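Local coordinates for uncharacterized HTH-type transcriptional regulator YybR (Bacillus subtilis, PDB 4A5N), which probably binds DNA as a dimeric, redox-sensing transcriptional regulator of the MarR/DUF24 (HxlR-like) type, captured here in its reduced form, at residues 26-30 and 48-52; 32-36 and 93-98. The protein carries 1 engineered substitution. One frame throughout, in Å; residues are numbered along the deposited sequence.

Contact 1 of 2, residues 26-30 and 48-52; sequences KWKGI and ICPSI
Ile52 lies flat over one face of the Trp27 indole, its CG1 3.7 Å from the centroid of the six-membered ring and 8° off the normal, a CH-pi contact over the middle of the ring. CD1 reaches on toward the five-membered ring, 3.6 Å from Trp27 CD2. The extended isoleucine chain (CG1 opposite the backbone N, chi1 -155°) runs past the tryptophan side chain in the opposite direction, which lays CG1 over the six-membered ring and CD1 over the CD2 side of the indole. Lys26 CG covers the opposite face, sandwiching the indole between two aliphatic chains. At the ring edge Ser51 OG stands near the plane, 3.6 Å from Trp27 CH2, and Cys49 CB meets CZ3 obliquely at 4.0 Å. One turn on, Ile30 CG2 touches both Cys49 SG (3.7 Å) and Ile48 CG2 (3.8 Å). No hydrogen bond crosses the contact; the loop is shaped by its own type I turn, closed by Ile52 N to Cys49 O at 3.1 Å. Met56 and Gln60 of helix 54-66 also touch Trp27. Trp27 is the N-cap residue of helix 28-35, and residues 49-52 form part of the link between helices 42-48 and 54-66, the helix-turn-helix of the winged-helix HxlR family.

Contact 2 of 2, residues 32-36 and 93-98; sequences FYHMI and LEPIVL
The backbones come nearest at Tyr33 and Val97, whose CA atoms are 7.0 Å apart, and stay close at Ile36 and Glu94, where helix 28-35 passes the beginning of helix 94-115. This is a helix-helix contact within the winged-helix fold of the HxlR family, made by side chains without a hydrogen bond across it. Phe32 carries much of the contact: with CG anti to the backbone N (chi1 -174°), its ring points to residues 93-97. Val97 CG2 sits over one face, displaced toward the rim, 4.1 Å from the ring centroid and 24° off the normal in a CH-pi contact. The far end of the ring, CZ, meets Leu93 CB at 3.9 Å and the Glu94 backbone N obliquely. Ile23 and Leu86 also touch this phenylalanine, which therefore joins helix 15-23 and strand 81-86 to the interface. Replacing the ring by an alanine side chain is likely to open a gap beneath Val97 CG2 and take the ring contact away from Leu93 CB. Beside this buried ring, Leu98 CD2 touches two partners of the 32-36 segment: it lies at the edge of the Tyr33 ring, 3.8 Å from CE1, and meets Ile36 CD1. The tyrosine and leucine side chains cross at about a right angle. Glu94 extends past Ile36, using its aliphatic CG against CD1, while its OE1 forms a salt bridge with Arg91 NH1. That same Arg91 nitrogen donates to Ile36 O, tying the carboxylate to the Ile36 backbone. The other carboxylate oxygen, Glu94 OE2, rests 3.6 Å from the methyl carbon Ile36 CG2.

In the fold
Contacts 1 and 2 share helix 28-35, using its beginning and its later turns, and their centres lie about 14 Å apart. Along the chain the segments alternate: 26-30, 32-36, 48-52, then 93-98. Contact 1 joins the shared helix to the loop between helices 42-48 and 54-66, whereas contact 2 joins it to helix 94-115, beyond the two-stranded antiparallel sheet. The two meet where Ile48 CG2 packs 3.4 Å from His34 NE2. Both also border the second subunit, Ile30 on Ser14 and Leu93 on Trp103 of that chain. Helix 28-35 thus links the probable DNA-binding helix-turn-helix region to the C-terminal helix and the dimer interface.

Contact 1 of 2, residues 26-30 and 48-52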
ATOM      1  N   LYS B  26      -7.485  -3.152  -3.194  1.00 38.52           N
ATOM      2  CA  LYS B  26      -7.393  -3.458  -4.615  1.00 38.04           C
ATOM      3  C   LYS B  26      -7.668  -2.307  -5.617  1.00 35.37           C
ATOM      4  O   LYS B  26      -7.221  -2.367  -6.770  1.00 33.89           O
ATOM      5  CB  LYS B  26      -8.277  -4.678  -4.929  1.00 41.82           C
ATOM      6  CG  LYS B  26      -8.231  -5.055  -6.388  1.00 44.92           C
ATOM      7  CD  LYS B  26      -8.693  -6.487  -6.634  1.00 46.23           C
ATOM      8  CE  LYS B  26      -8.204  -6.958  -7.987  1.00 47.26           C
ATOM      9  NZ  LYS B  26      -8.121  -8.446  -8.005  1.00 48.53           N
ATOM     10  N   TRP B  27      -8.341  -1.245  -5.173  1.00 33.27           N
ATOM     11  CA  TRP B  27      -8.930  -0.285  -6.081  1.00 32.68           C
ATOM     12  C   TRP B  27      -8.522   1.142  -5.857  1.00 28.64           C
ATOM     13  O   TRP B  27      -8.517   1.920  -6.781  1.00 29.23           O
ATOM     14  CB  TRP B  27     -10.437  -0.344  -5.945  1.00 33.95           C
ATOM     15  CG  TRP B  27     -11.027  -1.727  -6.045  1.00 37.32           C
ATOM     16  CD1 TRP B  27     -11.555  -2.493  -5.025  1.00 38.20           C
ATOM     17  CD2 TRP B  27     -11.167  -2.532  -7.250  1.00 40.20           C
ATOM     18  NE1 TRP B  27     -12.023  -3.702  -5.509  1.00 41.70           N
ATOM     19  CE2 TRP B  27     -11.814  -3.779  -6.844  1.00 41.89           C
ATOM     20  CE3 TRP B  27     -10.839  -2.349  -8.584  1.00 42.11           C
ATOM     21  CZ2 TRP B  27     -12.089  -4.782  -7.744  1.00 45.14           C
ATOM     22  CZ3 TRP B  27     -11.138  -3.363  -9.488  1.00 42.01           C
ATOM     23  CH2 TRP B  27     -11.743  -4.553  -9.075  1.00 44.81           C
ATOM     24  N   LYS B  28      -8.224   1.524  -4.638  1.00 27.94           N
ATOM     25  CA  LYS B  28      -8.069   2.969  -4.382  1.00 26.52           C
ATOM     26  C   LYS B  28      -6.907   3.577  -5.148  1.00 26.21           C
ATOM     27  O   LYS B  28      -6.966   4.737  -5.561  1.00 26.28           O
ATOM     28  CB  LYS B  28      -7.955   3.239  -2.882  1.00 29.36           C
ATOM     29  CG  LYS B  28      -9.276   3.202  -2.122  1.00 29.79           C
ATOM     30  CD  LYS B  28      -9.053   3.186  -0.628  1.00 30.90           C
ATOM     31  CE  LYS B  28     -10.302   2.863   0.138  1.00 31.76           C
ATOM     32  NZ  LYS B  28     -10.031   3.010   1.580  1.00 31.35           N
ATOM     33  N   GLY B  29      -5.809   2.842  -5.272  1.00 26.66           N
ATOM     34  CA  GLY B  29      -4.641   3.326  -6.016  1.00 27.48           C
ATOM     35  C   GLY B  29      -4.941   3.694  -7.457  1.00 27.42           C
ATOM     36  O   GLY B  29      -4.462   4.714  -7.972  1.00 25.58           O
ATOM     37  N   ILE B  30      -5.724   2.833  -8.116  1.00 28.17           N
ATOM     38  CA  ILE B  30      -6.132   3.020  -9.494  1.00 28.99           C
ATOM     39  C   ILE B  30      -7.030   4.237  -9.586  1.00 26.13           C
ATOM     40  O   ILE B  30      -6.809   5.096 -10.439  1.00 25.85           O
ATOM     41  CB  ILE B  30      -6.938   1.798 -10.024  1.00 31.64           C
ATOM     42  CG1 ILE B  30      -6.100   0.528 -10.031  1.00 33.80           C
ATOM     43  CG2 ILE B  30      -7.457   2.021 -11.453  1.00 34.33           C
ATOM     44  CD1 ILE B  30      -6.920  -0.727 -10.273  1.00 34.28           C
ATOM     45  N   ILE B  48     -12.474   2.473 -16.545  1.00 38.61           N
ATOM     46  CA  ILE B  48     -11.079   2.273 -16.106  1.00 40.10           C
ATOM     47  C   ILE B  48     -10.948   0.876 -15.453  1.00 41.87           C
ATOM     48  O   ILE B  48      -9.945   0.202 -15.669  1.00 43.59           O
ATOM     49  CB  ILE B  48     -10.585   3.466 -15.217  1.00 39.23           C
ATOM     50  CG1 ILE B  48     -10.501   4.741 -16.066  1.00 38.43           C
ATOM     51  CG2 ILE B  48      -9.232   3.200 -14.560  1.00 38.27           C
ATOM     52  CD1 ILE B  48     -10.808   6.013 -15.285  1.00 37.92           C
ATOM     53  N   CYS B  49     -11.970   0.416 -14.724  1.00 40.96           N
ATOM     54  CA  CYS B  49     -11.896  -0.896 -14.045  1.00 42.63           C
ATOM     55  C   CYS B  49     -13.116  -1.700 -14.377  1.00 40.85           C
ATOM     56  O   CYS B  49     -14.061  -1.660 -13.603  1.00 39.31           O
ATOM     57  CB  CYS B  49     -11.848  -0.771 -12.511  1.00 42.63           C
ATOM     58  SG  CYS B  49     -10.837   0.535 -11.791  1.00 45.61           S
ATOM     59  N   PRO B  50     -13.114  -2.429 -15.518  1.00 42.93           N
ATOM     60  CA  PRO B  50     -14.301  -3.218 -15.858  1.00 46.02           C
ATOM     61  C   PRO B  50     -14.631  -4.368 -14.903  1.00 47.80           C
ATOM     62  O   PRO B  50     -15.763  -4.778 -14.858  1.00 44.76           O
ATOM     63  CB  PRO B  50     -13.991  -3.771 -17.273  1.00 47.42           C
ATOM     64  CG  PRO B  50     -12.526  -3.585 -17.442  1.00 47.96           C
ATOM     65  CD  PRO B  50     -12.163  -2.381 -16.632  1.00 43.62           C
ATOM     66  N   SER B  51     -13.686  -4.863 -14.113  1.00 49.39           N
ATOM     67  CA  SER B  51     -14.056  -5.859 -13.117  1.00 50.25           C
ATOM     68  C   SER B  51     -14.596  -5.276 -11.785  1.00 48.82           C
ATOM     69  O   SER B  51     -15.096  -6.049 -10.973  1.00 52.23           O
ATOM     70  CB  SER B  51     -12.902  -6.845 -12.867  1.00 51.59           C
ATOM     71  OG  SER B  51     -11.768  -6.187 -12.330  1.00 51.44           O
ATOM     72  N   ILE B  52     -14.523  -3.957 -11.533  1.00 45.31           N
ATOM     73  CA  ILE B  52     -15.132  -3.414 -10.283  1.00 42.51           C
ATOM     74  C   ILE B  52     -16.667  -3.522 -10.450  1.00 45.03           C
ATOM     75  O   ILE B  52     -17.198  -3.458 -11.592  1.00 44.95           O
ATOM     76  CB  ILE B  52     -14.553  -2.000  -9.848  1.00 39.12           C
ATOM     77  CG1 ILE B  52     -14.713  -1.773  -8.332  1.00 39.29           C
ATOM     78  CG2 ILE B  52     -15.208  -0.855 -10.586  1.00 37.56           C
ATOM     79  CD1 ILE B  52     -14.076  -0.480  -7.787  1.00 36.35           C
TER

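Contact 2 of 2, residues 32-36 and 93-98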
ATOM      1  N   PHE B  32      -7.403   6.774  -7.503  1.00 26.06           N
ATOM      2  CA  PHE B  32      -6.559   7.903  -7.217  1.00 25.27           C
ATOM      3  C   PHE B  32      -5.734   8.339  -8.416  1.00 25.51           C
ATOM      4  O   PHE B  32      -5.732   9.534  -8.792  1.00 25.54           O
ATOM      5  CB  PHE B  32      -5.636   7.568  -6.027  1.00 25.56           C
ATOM      6  CG  PHE B  32      -4.806   8.738  -5.562  1.00 23.82           C
ATOM      7  CD1 PHE B  32      -3.758   9.213  -6.337  1.00 24.08           C
ATOM      8  CD2 PHE B  32      -5.102   9.363  -4.375  1.00 24.10           C
ATOM      9  CE1 PHE B  32      -3.008  10.298  -5.907  1.00 25.35           C
ATOM     10  CE2 PHE B  32      -4.384  10.488  -3.947  1.00 24.51           C
ATOM     11  CZ  PHE B  32      -3.321  10.922  -4.705  1.00 23.71           C
ATOM     12  N   TYR B  33      -5.005   7.397  -9.012  1.00 27.04           N
ATOM     13  CA  TYR B  33      -4.149   7.688 -10.142  1.00 29.45           C
ATOM     14  C   TYR B  33      -4.894   8.407 -11.264  1.00 30.02           C
ATOM     15  O   TYR B  33      -4.390   9.399 -11.807  1.00 29.04           O
ATOM     16  CB  TYR B  33      -3.444   6.435 -10.686  1.00 30.45           C
ATOM     17  CG  TYR B  33      -2.587   6.734 -11.878  1.00 33.77           C
ATOM     18  CD1 TYR B  33      -1.323   7.306 -11.735  1.00 35.39           C
ATOM     19  CD2 TYR B  33      -3.053   6.499 -13.161  1.00 35.77           C
ATOM     20  CE1 TYR B  33      -0.536   7.610 -12.858  1.00 36.72           C
ATOM     21  CE2 TYR B  33      -2.284   6.803 -14.274  1.00 38.90           C
ATOM     22  CZ  TYR B  33      -1.033   7.349 -14.121  1.00 38.31           C
ATOM     23  OH  TYR B  33      -0.318   7.630 -15.263  1.00 40.97           O
ATOM     24  N   HIS B  34      -6.105   7.946 -11.545  1.00 28.15           N
ATOM     25  CA  HIS B  34      -6.889   8.462 -12.646  1.00 29.05           C
ATOM     26  C   HIS B  34      -7.505   9.818 -12.347  1.00 27.95           C
ATOM     27  O   HIS B  34      -7.908  10.529 -13.247  1.00 28.16           O
ATOM     28  CB  HIS B  34      -7.885   7.397 -13.110  1.00 29.85           C
ATOM     29  CG  HIS B  34      -7.221   6.278 -13.928  1.00 32.57           C
ATOM     30  ND1 HIS B  34      -7.110   6.333 -15.282  1.00 35.32           N
ATOM     31  CD2 HIS B  34      -6.608   5.074 -13.538  1.00 31.99           C
ATOM     32  CE1 HIS B  34      -6.440   5.251 -15.718  1.00 34.47           C
ATOM     33  NE2 HIS B  34      -6.135   4.484 -14.655  1.00 33.37           N
ATOM     34  N   MET B  35      -7.496  10.226 -11.092  1.00 24.82           N
ATOM     35  CA  MET B  35      -7.898  11.594 -10.773  1.00 25.32           C
ATOM     36  C   MET B  35      -6.739  12.575 -10.766  1.00 25.97           C
ATOM     37  O   MET B  35      -6.980  13.784 -10.623  1.00 24.33           O
ATOM     38  CB  MET B  35      -8.637  11.669  -9.456  1.00 24.72           C
ATOM     39  CG  MET B  35     -10.062  11.119  -9.510  1.00 25.71           C
ATOM     40  SD  MET B  35     -10.934  11.094  -7.917  1.00 26.17           S
ATOM     41  CE  MET B  35     -10.348   9.518  -7.269  1.00 27.35           C
ATOM     42  N   ILE B  36      -5.509  12.089 -10.917  1.00 26.68           N
ATOM     43  CA  ILE B  36      -4.329  12.978 -10.894  1.00 26.22           C
ATOM     44  C   ILE B  36      -4.447  14.047 -12.001  1.00 28.84           C
ATOM     45  O   ILE B  36      -4.157  15.229 -11.774  1.00 30.72           O
ATOM     46  CB  ILE B  36      -3.013  12.168 -11.024  1.00 26.55           C
ATOM     47  CG1 ILE B  36      -2.683  11.397  -9.739  1.00 24.32           C
ATOM     48  CG2 ILE B  36      -1.833  13.064 -11.388  1.00 27.70           C
ATOM     49  CD1 ILE B  36      -1.411  10.603  -9.831  1.00 25.53           C
ATOM     50  N   LEU B  93      -0.659  12.810  -1.263  1.00 23.70           N
ATOM     51  CA  LEU B  93      -0.299  11.417  -1.524  1.00 24.45           C
ATOM     52  C   LEU B  93       0.143  11.164  -2.944  1.00 24.53           C
ATOM     53  O   LEU B  93       0.608  10.074  -3.250  1.00 21.42           O
ATOM     54  CB  LEU B  93      -1.503  10.469  -1.289  1.00 25.13           C
ATOM     55  CG  LEU B  93      -1.905  10.054   0.103  1.00 26.82           C
ATOM     56  CD1 LEU B  93      -3.323   9.497   0.109  1.00 27.44           C
ATOM     57  CD2 LEU B  93      -0.970   9.036   0.741  1.00 27.89           C
ATOM     58  N   GLU B  94       0.061  12.160  -3.819  1.00 24.73           N
ATOM     59  CA  GLU B  94       0.456  11.961  -5.226  1.00 24.86           C
ATOM     60  C   GLU B  94       1.909  11.461  -5.468  1.00 23.98           C
ATOM     61  O   GLU B  94       2.121  10.541  -6.289  1.00 23.41           O
ATOM     62  CB  GLU B  94       0.043  13.181  -6.070  1.00 24.53           C
ATOM     63  CG  GLU B  94       0.649  13.213  -7.458  1.00 28.73           C
ATOM     64  CD  GLU B  94       0.102  14.365  -8.323  1.00 29.58           C
ATOM     65  OE1 GLU B  94      -0.921  14.994  -7.944  1.00 29.83           O
ATOM     66  OE2 GLU B  94       0.716  14.594  -9.381  1.00 33.24           O
ATOM     67  N   PRO B  95       2.911  12.007  -4.744  1.00 23.42           N
ATOM     68  CA  PRO B  95       4.287  11.522  -4.936  1.00 24.39           C
ATOM     69  C   PRO B  95       4.467  10.061  -4.617  1.00 22.54           C
ATOM     70  O   PRO B  95       5.123   9.332  -5.378  1.00 23.10           O
ATOM     71  CB  PRO B  95       5.111  12.430  -3.985  1.00 25.67           C
ATOM     72  CG  PRO B  95       4.322  13.709  -3.983  1.00 25.88           C
ATOM     73  CD  PRO B  95       2.879  13.313  -4.029  1.00 24.61           C
ATOM     74  N   ILE B  96       3.827   9.621  -3.548  1.00 23.83           N
ATOM     75  CA  ILE B  96       3.872   8.224  -3.153  1.00 25.02           C
ATOM     76  C   ILE B  96       3.176   7.369  -4.240  1.00 24.14           C
ATOM     77  O   ILE B  96       3.738   6.382  -4.682  1.00 25.50           O
ATOM     78  CB  ILE B  96       3.191   7.986  -1.792  1.00 24.47           C
ATOM     79  CG1 ILE B  96       4.114   8.445  -0.637  1.00 25.85           C
ATOM     80  CG2 ILE B  96       2.768   6.504  -1.679  1.00 24.70           C
ATOM     81  CD1 ILE B  96       3.433   8.653   0.707  1.00 22.66           C
ATOM     82  N   VAL B  97       1.987   7.795  -4.683  1.00 23.73           N
ATOM     83  CA  VAL B  97       1.263   7.040  -5.748  1.00 24.49           C
ATOM     84  C   VAL B  97       2.062   6.982  -7.049  1.00 24.43           C
ATOM     85  O   VAL B  97       2.188   5.914  -7.642  1.00 22.83           O
ATOM     86  CB  VAL B  97      -0.179   7.528  -5.953  1.00 22.64           C
ATOM     87  CG1 VAL B  97      -0.800   6.882  -7.184  1.00 24.85           C
ATOM     88  CG2 VAL B  97      -0.985   7.192  -4.732  1.00 24.27           C
ATOM     89  N   LEU B  98       2.680   8.091  -7.458  1.00 25.38           N
ATOM     90  CA  LEU B  98       3.500   8.064  -8.656  1.00 26.41           C
ATOM     91  C   LEU B  98       4.742   7.135  -8.502  1.00 24.56           C
ATOM     92  O   LEU B  98       5.053   6.398  -9.421  1.00 25.71           O
ATOM     93  CB  LEU B  98       3.863   9.475  -9.131  1.00 27.60           C
ATOM     94  CG  LEU B  98       2.726  10.334  -9.704  1.00 31.66           C
ATOM     95  CD1 LEU B  98       3.306  11.664 -10.182  1.00 34.03           C
ATOM     96  CD2 LEU B  98       1.968   9.659 -10.839  1.00 33.05           C
TER